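Local coordinates for DegV family protein (Thermus thermophilus, PDB 2DT8), which binds a fatty acid, here palmitic acid, and a zinc ion, and is otherwise of undetermined cellular role, at residues V26-N31 with S62-E67; E67-V72 with Q97-A102; A117-V122 with Y228-G233; F157-L162 with P270-F275. One frame throughout, in Å; residues are numbered along the deposited sequence.

Contact 1 (V26-N31 with S62-E67). With ZN (zinc ion), chain B; PLM (palmitic acid), chain C.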
loop_
_atom_site.group_PDB
_atom_site.type_symbol
_atom_site.label_atom_id
_atom_site.label_comp_id
_atom_site.label_asym_id
_atom_site.label_seq_id
_atom_site.Cartn_x
_atom_site.Cartn_y
_atom_site.Cartn_z
ATOM N N VAL A 26 5.649 -12.487 -0.464
ATOM C CA VAL A 26 5.671 -13.037 -1.814
ATOM C C VAL A 26 5.940 -11.832 -2.710
ATOM O O VAL A 26 5.172 -10.872 -2.719
ATOM C CB VAL A 26 4.312 -13.665 -2.166
ATOM C CG1 VAL A 26 4.333 -14.175 -3.594
ATOM C CG2 VAL A 26 3.991 -14.805 -1.178
ATOM N N PRO A 27 7.038 -11.860 -3.477
ATOM C CA PRO A 27 7.344 -10.718 -4.342
ATOM C C PRO A 27 6.556 -10.542 -5.622
ATOM O O PRO A 27 6.091 -11.511 -6.220
ATOM C CB PRO A 27 8.828 -10.913 -4.646
ATOM C CG PRO A 27 8.949 -12.393 -4.720
ATOM C CD PRO A 27 8.117 -12.864 -3.522
ATOM N N LEU A 28 6.388 -9.278 -6.008
ATOM C CA LEU A 28 5.795 -8.925 -7.288
ATOM C C LEU A 28 7.013 -8.479 -8.108
ATOM O O LEU A 28 8.129 -8.343 -7.562
ATOM C CB LEU A 28 4.761 -7.804 -7.172
ATOM C CG LEU A 28 3.344 -8.364 -6.958
ATOM C CD1 LEU A 28 3.130 -8.720 -5.487
ATOM C CD2 LEU A 28 2.301 -7.360 -7.428
ATOM N N TYR A 29 6.814 -8.248 -9.401
ATOM C CA TYR A 29 7.916 -7.909 -10.285
ATOM C C TYR A 29 7.706 -6.681 -11.128
ATOM O O TYR A 29 6.582 -6.313 -11.455
ATOM C CB TYR A 29 8.194 -9.082 -11.230
ATOM C CG TYR A 29 8.249 -10.412 -10.533
ATOM C CD1 TYR A 29 7.079 -11.109 -10.226
ATOM C CD2 TYR A 29 9.465 -10.952 -10.139
ATOM C CE1 TYR A 29 7.124 -12.320 -9.533
ATOM C CE2 TYR A 29 9.523 -12.163 -9.445
ATOM C CZ TYR A 29 8.351 -12.834 -9.148
ATOM O OH TYR A 29 8.405 -14.025 -8.470
ATOM N N VAL A 30 8.827 -6.073 -11.489
ATOM C CA VAL A 30 8.861 -4.907 -12.346
ATOM C C VAL A 30 9.515 -5.350 -13.655
ATOM O O VAL A 30 10.582 -5.971 -13.649
ATOM C CB VAL A 30 9.706 -3.781 -11.728
ATOM C CG1 VAL A 30 9.778 -2.610 -12.684
ATOM C CG2 VAL A 30 9.101 -3.348 -10.404
ATOM N N ASN A 31 8.856 -5.028 -14.764
ATOM C CA ASN A 31 9.348 -5.347 -16.104
ATOM C C ASN A 31 9.892 -4.037 -16.664
ATOM O O ASN A 31 9.135 -3.088 -16.893
ATOM C CB ASN A 31 8.193 -5.873 -16.962
ATOM C CG ASN A 31 7.483 -7.037 -16.306
ATOM O OD1 ASN A 31 8.119 -8.014 -15.906
ATOM N ND2 ASN A 31 6.161 -6.942 -16.190
ATOM N N SER A 62 4.056 -7.242 -12.685
ATOM C CA SER A 62 3.418 -8.545 -12.736
ATOM C C SER A 62 3.144 -9.077 -11.328
ATOM O O SER A 62 3.950 -8.941 -10.417
ATOM C CB SER A 62 4.322 -9.555 -13.445
ATOM O OG SER A 62 4.520 -9.193 -14.802
ATOM N N GLN A 63 1.979 -9.739 -11.233
ATOM C CA GLN A 63 1.589 -10.232 -9.926
ATOM C C GLN A 63 2.246 -11.618 -9.828
ATOM O O GLN A 63 2.720 -12.164 -10.815
ATOM C CB GLN A 63 0.049 -10.431 -9.865
ATOM C CG GLN A 63 -0.464 -11.626 -10.681
ATOM C CD GLN A 63 -0.780 -11.262 -12.107
ATOM O OE1 GLN A 63 -0.121 -10.417 -12.705
ATOM N NE2 GLN A 63 -1.797 -11.911 -12.670
ATOM N N PRO A 64 2.247 -12.131 -8.584
ATOM C CA PRO A 64 2.858 -13.432 -8.395
ATOM C C PRO A 64 1.996 -14.586 -8.985
ATOM O O PRO A 64 0.794 -14.365 -9.168
ATOM C CB PRO A 64 2.923 -13.695 -6.835
ATOM C CG PRO A 64 2.688 -12.310 -6.282
ATOM C CD PRO A 64 1.750 -11.666 -7.281
ATOM N N SER A 65 2.574 -15.742 -9.291
ATOM C CA SER A 65 1.813 -16.844 -9.873
ATOM C C SER A 65 1.202 -17.659 -8.741
ATOM O O SER A 65 1.568 -17.500 -7.571
ATOM C CB SER A 65 2.749 -17.770 -10.643
ATOM O OG SER A 65 3.601 -18.470 -9.745
ATOM N N PRO A 66 0.262 -18.559 -9.074
ATOM C CA PRO A 66 -0.331 -19.369 -8.015
ATOM C C PRO A 66 0.736 -20.218 -7.309
ATOM O O PRO A 66 0.684 -20.395 -6.096
ATOM C CB PRO A 66 -1.342 -20.224 -8.767
ATOM C CG PRO A 66 -1.818 -19.297 -9.842
ATOM C CD PRO A 66 -0.528 -18.647 -10.318
ATOM N N GLU A 67 1.706 -20.751 -8.054
ATOM C CA GLU A 67 2.729 -21.562 -7.405
ATOM C C GLU A 67 3.680 -20.727 -6.541
ATOM O O GLU A 67 4.241 -21.251 -5.583
ATOM C CB GLU A 67 3.505 -22.404 -8.429
ATOM C CG GLU A 67 2.694 -23.547 -9.071
ATOM C CD GLU A 67 2.057 -24.513 -8.073
ATOM O OE1 GLU A 67 2.606 -24.728 -6.963
ATOM O OE2 GLU A 67 0.991 -25.071 -8.425
HETATM ZN ZN ZN B . -0.235 -26.273 -7.538
HETATM C C1 PLM C . 0.488 -5.951 -10.594
HETATM O O1 PLM C . -0.506 -6.811 -10.363
HETATM O O2 PLM C . 1.110 -6.021 -11.633
HETATM C C2 PLM C . 0.826 -4.894 -9.563
HETATM C C3 PLM C . -0.103 -3.691 -9.758
HETATM C C4 PLM C . 0.247 -2.584 -8.761
HETATM C C5 PLM C . -0.722 -1.418 -8.951
HETATM C C6 PLM C . -0.459 -0.336 -7.906
HETATM C C7 PLM C . -1.409 0.820 -8.151
HETATM C C8 PLM C . -1.315 1.813 -7.016
HETATM C C9 PLM C . -2.501 2.768 -7.124
HETATM C CA PLM C . -2.167 4.080 -6.444
HETATM C CB PLM C . -2.477 3.934 -4.966
HETATM C CC PLM C . -1.174 3.916 -4.188
HETATM C CD PLM C . -1.211 5.014 -3.142
HETATM C CE PLM C . 0.164 5.118 -2.485
HETATM C CF PLM C . 0.180 6.297 -1.501
HETATM C CG PLM C . -0.511 5.892 -0.199
HETATM O O HOH W 1 6.877 -10.482 -15.390
HETATM O O HOH W 2 -1.690 -26.344 -9.142
#
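S62 meets Y29 as an antiparallel hydrogen-bonded pair: S62 N donates to Y29 O at 3.0 Å, and S62 O in turn accepts Y29 N at 3.1 Å. With OG set beside its own backbone N (chi1 -64°), S62 presents the hydroxyl to N31, whose ND2 donates to S62 OG at 3.1 Å in an almost straight bond (178°) with OG in the amide plane. A water bridges N31 OD1 and S62 OG, donating to OD1, so both ends of the amide are tied to one hydroxyl and its rotation is fixed. At Q63 the chain leaves the strand; its CA lies against L28 CD2, and the same methyl touches palmitate C2 at 3.6 Å. The ring of P64 then fills the angle between two side chains: its CB packs on V26 CG1 at 3.6 Å, while its CD meets L28 CG at 3.7 Å. S65 and D68 cap the oncoming helix reciprocally, S65 OG taking a backbone N and D68 OD2 the N of S65, which is a capping box. Within this first turn, E67 OE2 binds zinc at 1.9 Å, with E105 and a water as further ligands. The whole is a beta-loop-alpha passage from a short antiparallel strand pair, beside the carboxylate end of the fatty-acid pocket, to a metal site at a helix start.

Contact 2 (E67-V72 with Q97-A102); sequences EDFARV and QSAELA. With ZN (zinc ion), chain B.
F69 and A99 form the centre of a helix-helix packing in which the helical segments 67-72 and 97-102 cross at -52° with axes 8.0 Å apart, the angle expected when ridges of residues four apart fit into each other's grooves. Small residues on the second helix permit the close approach. The F69 ring lies flat over A99: the methyl CB stands 3.8 Å from the ring centroid and only 6° off the ring normal, a well-centred CH-pi contact. The first torsion of F69, -87°, swings the ring across the gap, and the backbone there comes close, with A99 N 3.6 Å from F69 CD2. S98 approaches the same ring obliquely, its CB 3.9 Å from F69 CD2. H87 also meets the aromatic, with the two ring planes nearly perpendicular. One turn after S98, A102 points its methyl at the start of the phenylalanine side chain and at the neighbouring backbone. No hydrogen bond crosses between the segments, so fit alone joins them. The methyl of A70 touches that of A102, and also the side chain of the zinc ligand E105. At the narrowest point A102 CB sits 3.5 Å from F69 CB and 3.6 Å from A70 N.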
loop_
_atom_site.group_PDB
_atom_site.type_symbol
_atom_site.label_atom_id
_atom_site.label_comp_id
_atom_site.label_asym_id
_atom_site.label_seq_id
_atom_site.Cartn_x
_atom_site.Cartn_y
_atom_site.Cartn_z
ATOM N N GLU A 67 1.706 -20.751 -8.054
ATOM C CA GLU A 67 2.729 -21.562 -7.405
ATOM C C GLU A 67 3.680 -20.727 -6.541
ATOM O O GLU A 67 4.241 -21.251 -5.583
ATOM C CB GLU A 67 3.505 -22.404 -8.429
ATOM C CG GLU A 67 2.694 -23.547 -9.071
ATOM C CD GLU A 67 2.057 -24.513 -8.073
ATOM O OE1 GLU A 67 2.606 -24.728 -6.963
ATOM O OE2 GLU A 67 0.991 -25.071 -8.425
ATOM N N ASP A 68 3.860 -19.442 -6.862
ATOM C CA ASP A 68 4.704 -18.584 -6.027
ATOM C C ASP A 68 4.068 -18.579 -4.633
ATOM O O ASP A 68 4.754 -18.693 -3.618
ATOM C CB ASP A 68 4.754 -17.144 -6.555
ATOM C CG ASP A 68 5.610 -16.991 -7.806
ATOM O OD1 ASP A 68 6.518 -17.821 -8.030
ATOM O OD2 ASP A 68 5.388 -16.015 -8.553
ATOM N N PHE A 69 2.745 -18.450 -4.596
ATOM C CA PHE A 69 2.028 -18.456 -3.329
ATOM C C PHE A 69 1.992 -19.840 -2.695
ATOM O O PHE A 69 2.197 -19.980 -1.490
ATOM C CB PHE A 69 0.594 -17.958 -3.531
ATOM C CG PHE A 69 0.447 -16.471 -3.436
ATOM C CD1 PHE A 69 0.601 -15.829 -2.212
ATOM C CD2 PHE A 69 0.169 -15.713 -4.564
ATOM C CE1 PHE A 69 0.473 -14.450 -2.109
ATOM C CE2 PHE A 69 0.040 -14.327 -4.479
ATOM C CZ PHE A 69 0.196 -13.694 -3.244
ATOM N N ALA A 70 1.719 -20.868 -3.496
ATOM C CA ALA A 70 1.628 -22.219 -2.946
ATOM C C ALA A 70 2.897 -22.656 -2.228
ATOM O O ALA A 70 2.832 -23.312 -1.191
ATOM C CB ALA A 70 1.276 -23.212 -4.046
ATOM N N ARG A 71 4.110 -22.347 -2.807
ATOM C CA ARG A 71 5.364 -22.677 -2.129
ATOM C C ARG A 71 5.424 -22.018 -0.757
ATOM O O ARG A 71 5.844 -22.642 0.221
ATOM C CB ARG A 71 6.565 -22.227 -2.959
ATOM C CG ARG A 71 7.917 -22.488 -2.291
ATOM C CD ARG A 71 9.109 -22.016 -3.134
ATOM N NE ARG A 71 8.722 -21.189 -4.278
ATOM C CZ ARG A 71 8.096 -21.655 -5.354
ATOM N NH1 ARG A 71 7.947 -22.965 -5.518
ATOM N NH2 ARG A 71 7.617 -20.818 -6.267
ATOM N N VAL A 72 5.051 -20.776 -0.634
ATOM C CA VAL A 72 5.093 -20.061 0.630
ATOM C C VAL A 72 4.060 -20.651 1.599
ATOM O O VAL A 72 4.379 -20.902 2.757
ATOM C CB VAL A 72 4.888 -18.543 0.396
ATOM C CG1 VAL A 72 4.801 -17.805 1.720
ATOM C CG2 VAL A 72 6.069 -17.994 -0.422
ATOM N N GLN A 97 -6.339 -12.890 -6.606
ATOM C CA GLN A 97 -6.728 -14.044 -7.408
ATOM C C GLN A 97 -5.662 -15.144 -7.353
ATOM O O GLN A 97 -5.994 -16.326 -7.275
ATOM C CB GLN A 97 -6.976 -13.603 -8.849
ATOM C CG GLN A 97 -7.153 -14.733 -9.840
ATOM C CD GLN A 97 -7.643 -14.228 -11.186
ATOM O OE1 GLN A 97 -7.501 -14.905 -12.201
ATOM N NE2 GLN A 97 -8.236 -13.034 -11.194
ATOM N N SER A 98 -4.347 -14.831 -7.554
ATOM C CA SER A 98 -3.327 -15.869 -7.493
ATOM C C SER A 98 -3.285 -16.524 -6.111
ATOM O O SER A 98 -3.123 -17.751 -5.984
ATOM C CB SER A 98 -1.942 -15.295 -7.807
ATOM O OG SER A 98 -1.808 -15.093 -9.200
ATOM N N ALA A 99 -3.417 -15.700 -5.073
ATOM C CA ALA A 99 -3.397 -16.206 -3.705
ATOM C C ALA A 99 -4.582 -17.152 -3.485
ATOM O O ALA A 99 -4.423 -18.211 -2.879
ATOM C CB ALA A 99 -3.453 -15.039 -2.711
ATOM N N GLU A 100 -5.761 -16.772 -3.977
ATOM C CA GLU A 100 -6.941 -17.619 -3.814
ATOM C C GLU A 100 -6.773 -18.945 -4.548
ATOM O O GLU A 100 -7.165 -19.996 -4.033
ATOM C CB GLU A 100 -8.190 -16.891 -4.290
ATOM C CG GLU A 100 -8.484 -15.680 -3.430
ATOM C CD GLU A 100 -9.698 -14.915 -3.876
ATOM O OE1 GLU A 100 -9.968 -14.886 -5.092
ATOM O OE2 GLU A 100 -10.374 -14.326 -3.007
ATOM N N LEU A 101 -6.174 -18.918 -5.734
ATOM C CA LEU A 101 -5.952 -20.176 -6.447
ATOM C C LEU A 101 -4.993 -21.079 -5.652
ATOM O O LEU A 101 -5.202 -22.296 -5.558
ATOM C CB LEU A 101 -5.391 -19.900 -7.845
ATOM C CG LEU A 101 -6.408 -19.320 -8.834
ATOM C CD1 LEU A 101 -5.710 -18.810 -10.090
ATOM C CD2 LEU A 101 -7.422 -20.399 -9.187
ATOM N N ALA A 102 -3.943 -20.499 -5.076
ATOM C CA ALA A 102 -3.009 -21.280 -4.282
ATOM C C ALA A 102 -3.686 -21.769 -3.008
ATOM O O ALA A 102 -3.425 -22.872 -2.541
ATOM C CB ALA A 102 -1.782 -20.439 -3.915
HETATM ZN ZN ZN B . -0.235 -26.273 -7.538
HETATM O O HOH W 2 -1.690 -26.344 -9.142
#

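Contact 3 (A117-V122 with Y228-G233); sequences AASLGV and YFLYSG
S119 presses its hydroxyl into the fork of L230: OG lies 3.1 Å from L230 CD1 and equally 3.1 Å from L230 CD2, close for oxygen against methyl carbon. The group is put there by a first torsion of -172°, which sets OG opposite the backbone N. D12 OD2 shares a hydrogen bond with the same OG, so the polar atom is satisfied although one side is all hydrocarbon. S119 is also the N-cap of helix 120-135, though its side chain does no capping. L120, the first residue of the helix, carries most of the remaining contact. L120 CD1 meets L230 CD2 at 3.7 Å, and L120 CB lies 3.9 Å from Y228 CB, the leucine and tyrosine side chains crossing at about a right angle; CD1 also comes up to the edge of the Y228 ring. The contact thus joins the helix start to strand 225-231 of the four-stranded sheet that also holds 273-279. Replacing L230 with an alanine would probably open a gap between S119, L120 and the palmitate that this leucine also touches. With no hydrogen bond across it, the interface depends on buried shape complementarity, with one serine oxygen tolerated because its bond is made to a third residue.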
loop_
_atom_site.group_PDB
_atom_site.type_symbol
_atom_site.label_atom_id
_atom_site.label_comp_id
_atom_site.label_asym_id
_atom_site.label_seq_id
_atom_site.Cartn_x
_atom_site.Cartn_y
_atom_site.Cartn_z
ATOM N N ALA A 117 -6.478 -1.915 -0.272
ATOM C CA ALA A 117 -5.471 -0.884 -0.059
ATOM C C ALA A 117 -4.216 -1.180 -0.868
ATOM O O ALA A 117 -4.147 -2.167 -1.605
ATOM C CB ALA A 117 -5.126 -0.788 1.422
ATOM N N ALA A 118 -3.210 -0.325 -0.711
ATOM C CA ALA A 118 -1.949 -0.488 -1.425
ATOM C C ALA A 118 -0.807 0.066 -0.568
ATOM O O ALA A 118 -1.044 0.868 0.332
ATOM C CB ALA A 118 -2.019 0.259 -2.770
ATOM N N SER A 119 0.425 -0.347 -0.864
ATOM C CA SER A 119 1.614 0.097 -0.127
ATOM C C SER A 119 1.393 -0.104 1.383
ATOM O O SER A 119 0.810 -1.116 1.791
ATOM C CB SER A 119 1.929 1.563 -0.468
ATOM O OG SER A 119 3.168 1.953 0.094
ATOM N N LEU A 120 1.842 0.837 2.215
ATOM C CA LEU A 120 1.661 0.695 3.665
ATOM C C LEU A 120 0.205 0.646 4.120
ATOM O O LEU A 120 -0.068 0.411 5.297
ATOM C CB LEU A 120 2.421 1.787 4.423
ATOM C CG LEU A 120 3.896 1.449 4.631
ATOM C CD1 LEU A 120 4.566 2.582 5.392
ATOM C CD2 LEU A 120 4.029 0.144 5.400
ATOM N N GLY A 121 -0.731 0.881 3.199
ATOM C CA GLY A 121 -2.140 0.749 3.543
ATOM C C GLY A 121 -2.380 -0.733 3.809
ATOM O O GLY A 121 -3.199 -1.118 4.649
ATOM N N VAL A 122 -1.661 -1.578 3.077
ATOM C CA VAL A 122 -1.759 -3.020 3.281
ATOM C C VAL A 122 -0.851 -3.355 4.465
ATOM O O VAL A 122 -1.227 -4.083 5.386
ATOM C CB VAL A 122 -1.259 -3.810 2.047
ATOM C CG1 VAL A 122 -1.379 -5.307 2.313
ATOM C CG2 VAL A 122 -2.049 -3.410 0.807
ATOM N N TYR A 228 0.819 6.312 8.398
ATOM C CA TYR A 228 1.907 5.699 7.662
ATOM C C TYR A 228 2.197 6.578 6.406
ATOM O O TYR A 228 1.369 6.714 5.515
ATOM C CB TYR A 228 1.483 4.263 7.261
ATOM C CG TYR A 228 1.217 3.492 8.505
ATOM C CD1 TYR A 228 -0.009 3.618 9.151
ATOM C CD2 TYR A 228 2.202 2.666 9.047
ATOM C CE1 TYR A 228 -0.253 2.921 10.324
ATOM C CE2 TYR A 228 1.961 1.976 10.226
ATOM C CZ TYR A 228 0.743 2.106 10.867
ATOM O OH TYR A 228 0.499 1.430 12.046
ATOM N N PHE A 229 3.417 7.144 6.421
ATOM C CA PHE A 229 3.747 8.056 5.343
ATOM C C PHE A 229 4.588 7.386 4.264
ATOM O O PHE A 229 5.453 6.565 4.553
ATOM C CB PHE A 229 4.512 9.254 5.923
ATOM C CG PHE A 229 3.694 10.064 6.884
ATOM C CD1 PHE A 229 3.531 9.648 8.207
ATOM C CD2 PHE A 229 3.038 11.205 6.454
ATOM C CE1 PHE A 229 2.718 10.371 9.081
ATOM C CE2 PHE A 229 2.220 11.937 7.323
ATOM C CZ PHE A 229 2.064 11.513 8.639
ATOM N N LEU A 230 4.330 7.779 3.022
ATOM C CA LEU A 230 4.990 7.190 1.863
ATOM C C LEU A 230 5.446 8.229 0.837
ATOM O O LEU A 230 4.844 9.283 0.669
ATOM C CB LEU A 230 3.998 6.260 1.153
ATOM C CG LEU A 230 3.506 5.082 1.999
ATOM C CD1 LEU A 230 2.167 4.575 1.480
ATOM C CD2 LEU A 230 4.571 3.987 1.984
ATOM N N TYR A 231 6.581 7.883 0.205
ATOM C CA TYR A 231 7.070 8.768 -0.834
ATOM C C TYR A 231 7.951 8.122 -1.906
ATOM O O TYR A 231 8.427 7.003 -1.765
ATOM C CB TYR A 231 8.048 9.846 -0.260
ATOM C CG TYR A 231 9.281 9.182 0.243
ATOM C CD1 TYR A 231 9.288 8.595 1.504
ATOM C CD2 TYR A 231 10.438 9.157 -0.537
ATOM C CE1 TYR A 231 10.437 7.981 1.980
ATOM C CE2 TYR A 231 11.589 8.552 -0.057
ATOM C CZ TYR A 231 11.593 7.970 1.198
ATOM O OH TYR A 231 12.732 7.355 1.679
ATOM N N SER A 232 8.108 8.897 -2.994
ATOM C CA SER A 232 8.953 8.395 -4.060
ATOM C C SER A 232 9.567 9.748 -4.425
ATOM O O SER A 232 8.895 10.770 -4.478
ATOM C CB SER A 232 8.260 7.887 -5.404
ATOM O OG SER A 232 7.549 8.978 -5.992
ATOM N N GLY A 233 10.895 9.689 -4.618
ATOM C CA GLY A 233 11.571 10.903 -5.029
ATOM C C GLY A 233 12.300 11.445 -3.779
ATOM O O GLY A 233 12.800 10.636 -2.992
#

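Contact 4 (F157-L162 with P270-F275); sequences FSVATL and PGTYGF. With PLM (palmitic acid), chain C.
F157 and G274 pass closely, their CA atoms 3.9 Å apart, an antiparallel non-hydrogen-bonded pair in which any side chain at the glycine would clash with F157 CA. Beside it, S158 and Y273 form the hydrogen-bonded pair, S158 N donating to Y273 O at 2.9 Å nearly along the C=O axis and Y273 N bonding back to S158 O. On one face the F157 ring, with CG between the backbone N and carbonyl carbon (chi1 68°), turns toward the lipid, and palmitate CD lies 3.8 Å above its centre. Strand 154-158 runs antiparallel to 273-279 in a mixed sheet, the F157 backbone also bonds to L188, and the ring forms pocket wall. With an alanine here, the palmitate chain would probably lose the flat surface it rests on. On the other face S158 CB makes an oblique, off-centre CH-pi contact with the Y273 ring, and a water links S158 OG, itself bonded to P186 O, with Y273 OH. Beyond the strands V159 and T272 lie side by side, V159 CG1 3.6 Å from T272 OG1, which bonds to G269 O. At the looser, exposed end A160 N reaches P270 O at 3.2 Å, beside a water that accepts from T161 N.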
loop_
_atom_site.group_PDB
_atom_site.type_symbol
_atom_site.label_atom_id
_atom_site.label_comp_id
_atom_site.label_asym_id
_atom_site.label_seq_id
_atom_site.Cartn_x
_atom_site.Cartn_y
_atom_site.Cartn_z
ATOM N N PHE A 157 -3.026 11.084 -1.191
ATOM C CA PHE A 157 -1.707 11.173 -1.799
ATOM C C PHE A 157 -1.747 12.085 -3.007
ATOM O O PHE A 157 -2.814 12.393 -3.542
ATOM C CB PHE A 157 -1.143 9.790 -2.193
ATOM C CG PHE A 157 -1.876 9.102 -3.321
ATOM C CD1 PHE A 157 -3.078 8.426 -3.095
ATOM C CD2 PHE A 157 -1.329 9.074 -4.603
ATOM C CE1 PHE A 157 -3.714 7.725 -4.132
ATOM C CE2 PHE A 157 -1.956 8.379 -5.646
ATOM C CZ PHE A 157 -3.157 7.701 -5.408
ATOM N N SER A 158 -0.571 12.565 -3.397
ATOM C CA SER A 158 -0.437 13.401 -4.583
ATOM C C SER A 158 0.666 12.775 -5.431
ATOM O O SER A 158 1.439 11.936 -4.948
ATOM C CB SER A 158 -0.074 14.833 -4.192
ATOM O OG SER A 158 -0.129 15.701 -5.315
ATOM N N VAL A 159 0.721 13.172 -6.703
ATOM C CA VAL A 159 1.700 12.660 -7.660
ATOM C C VAL A 159 2.160 13.806 -8.554
ATOM O O VAL A 159 1.441 14.790 -8.720
ATOM C CB VAL A 159 1.084 11.556 -8.559
ATOM C CG1 VAL A 159 0.750 10.329 -7.729
ATOM C CG2 VAL A 159 -0.188 12.070 -9.235
ATOM N N ALA A 160 3.353 13.684 -9.128
ATOM C CA ALA A 160 3.867 14.736 -10.003
ATOM C C ALA A 160 3.089 14.774 -11.310
ATOM O O ALA A 160 2.892 15.840 -11.890
ATOM C CB ALA A 160 5.354 14.500 -10.295
ATOM N N THR A 161 2.655 13.605 -11.773
ATOM C CA THR A 161 1.906 13.500 -13.018
ATOM C C THR A 161 0.929 12.344 -12.932
ATOM O O THR A 161 1.133 11.402 -12.165
ATOM C CB THR A 161 2.838 13.235 -14.233
ATOM O OG1 THR A 161 2.039 13.018 -15.403
ATOM C CG2 THR A 161 3.696 11.985 -14.010
ATOM N N LEU A 162 -0.142 12.428 -13.710
ATOM C CA LEU A 162 -1.117 11.352 -13.737
ATOM C C LEU A 162 -0.756 10.345 -14.835
ATOM O O LEU A 162 -1.434 9.340 -15.009
ATOM C CB LEU A 162 -2.520 11.913 -14.018
ATOM C CG LEU A 162 -3.130 12.850 -12.974
ATOM C CD1 LEU A 162 -4.463 13.373 -13.496
ATOM C CD2 LEU A 162 -3.325 12.114 -11.664
ATOM N N PRO A 270 6.830 9.478 -10.403
ATOM C CA PRO A 270 7.710 10.306 -9.575
ATOM C C PRO A 270 6.968 11.338 -8.733
ATOM O O PRO A 270 5.816 11.683 -9.013
ATOM C CB PRO A 270 8.642 10.955 -10.601
ATOM C CG PRO A 270 7.784 11.063 -11.818
ATOM C CD PRO A 270 7.041 9.742 -11.838
ATOM N N GLY A 271 7.643 11.819 -7.694
ATOM C CA GLY A 271 7.062 12.827 -6.828
ATOM C C GLY A 271 5.787 12.424 -6.116
ATOM O O GLY A 271 4.922 13.263 -5.871
ATOM N N THR A 272 5.661 11.144 -5.785
ATOM C CA THR A 272 4.468 10.686 -5.081
ATOM C C THR A 272 4.699 10.835 -3.580
ATOM O O THR A 272 5.797 10.589 -3.083
ATOM C CB THR A 272 4.166 9.195 -5.397
ATOM O OG1 THR A 272 3.979 9.039 -6.810
ATOM C CG2 THR A 272 2.894 8.725 -4.683
ATOM N N TYR A 273 3.674 11.277 -2.859
ATOM C CA TYR A 273 3.780 11.391 -1.406
ATOM C C TYR A 273 2.383 11.381 -0.819
ATOM O O TYR A 273 1.418 11.728 -1.495
ATOM C CB TYR A 273 4.522 12.670 -0.979
ATOM C CG TYR A 273 3.830 13.961 -1.339
ATOM C CD1 TYR A 273 3.999 14.544 -2.598
ATOM C CD2 TYR A 273 3.003 14.611 -0.418
ATOM C CE1 TYR A 273 3.373 15.728 -2.925
ATOM C CE2 TYR A 273 2.367 15.798 -0.741
ATOM C CZ TYR A 273 2.555 16.354 -1.991
ATOM O OH TYR A 273 1.936 17.535 -2.310
ATOM N N GLY A 274 2.272 10.966 0.436
ATOM C CA GLY A 274 0.966 10.942 1.074
ATOM C C GLY A 274 1.107 10.052 2.310
ATOM O O GLY A 274 2.200 9.754 2.772
ATOM N N PHE A 275 -0.076 9.629 2.790
ATOM C CA PHE A 275 -0.062 8.802 3.981
ATOM C C PHE A 275 -1.372 8.036 4.166
ATOM O O PHE A 275 -2.428 8.437 3.696
ATOM C CB PHE A 275 0.367 9.403 5.339
ATOM C CG PHE A 275 -0.677 10.369 5.817
ATOM C CD1 PHE A 275 -0.718 11.652 5.289
ATOM C CD2 PHE A 275 -1.573 9.988 6.804
ATOM C CE1 PHE A 275 -1.662 12.558 5.752
ATOM C CE2 PHE A 275 -2.517 10.902 7.262
ATOM C CZ PHE A 275 -2.567 12.188 6.739
HETATM C C1 PLM C . 0.488 -5.951 -10.594
HETATM O O1 PLM C . -0.506 -6.811 -10.363
HETATM O O2 PLM C . 1.110 -6.021 -11.633
HETATM C C2 PLM C . 0.826 -4.894 -9.563
HETATM C C3 PLM C . -0.103 -3.691 -9.758
HETATM C C4 PLM C . 0.247 -2.584 -8.761
HETATM C C5 PLM C . -0.722 -1.418 -8.951
HETATM C C6 PLM C . -0.459 -0.336 -7.906
HETATM C C7 PLM C . -1.409 0.820 -8.151
HETATM C C8 PLM C . -1.315 1.813 -7.016
HETATM C C9 PLM C . -2.501 2.768 -7.124
HETATM C CA PLM C . -2.167 4.080 -6.444
HETATM C CB PLM C . -2.477 3.934 -4.966
HETATM C CC PLM C . -1.174 3.916 -4.188
HETATM C CD PLM C . -1.211 5.014 -3.142
HETATM C CE PLM C . 0.164 5.118 -2.485
HETATM C CF PLM C . 0.180 6.297 -1.501
HETATM C CG PLM C . -0.511 5.892 -0.199
HETATM O O HOH W 3 1.489 18.093 -4.790
HETATM O O HOH W 4 3.863 10.974 -10.866
#

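In the fold
The four contacts fall into two pairs joined by the lipid. Contacts 1 and 2, with centres 10 Å apart, share E67 and helix 66-76, and P64 O probably hydrogen-bonds S98 OG across them at 2.7 Å. Contacts 3 and 4, 11 Å apart, use neighbouring strands of one sheet, tied by a probable bond from L230 N to G274 O at 2.9 Å; their segments alternate along the chain. Contacts 1 and 4 do not touch, their centres lying about 24 Å apart, yet palmitate spans them: its carboxylate lies at contact 1, and its tail runs over F157 of contact 4 and ends against L230 of contact 3. Zinc is bound beside contacts 1 and 2.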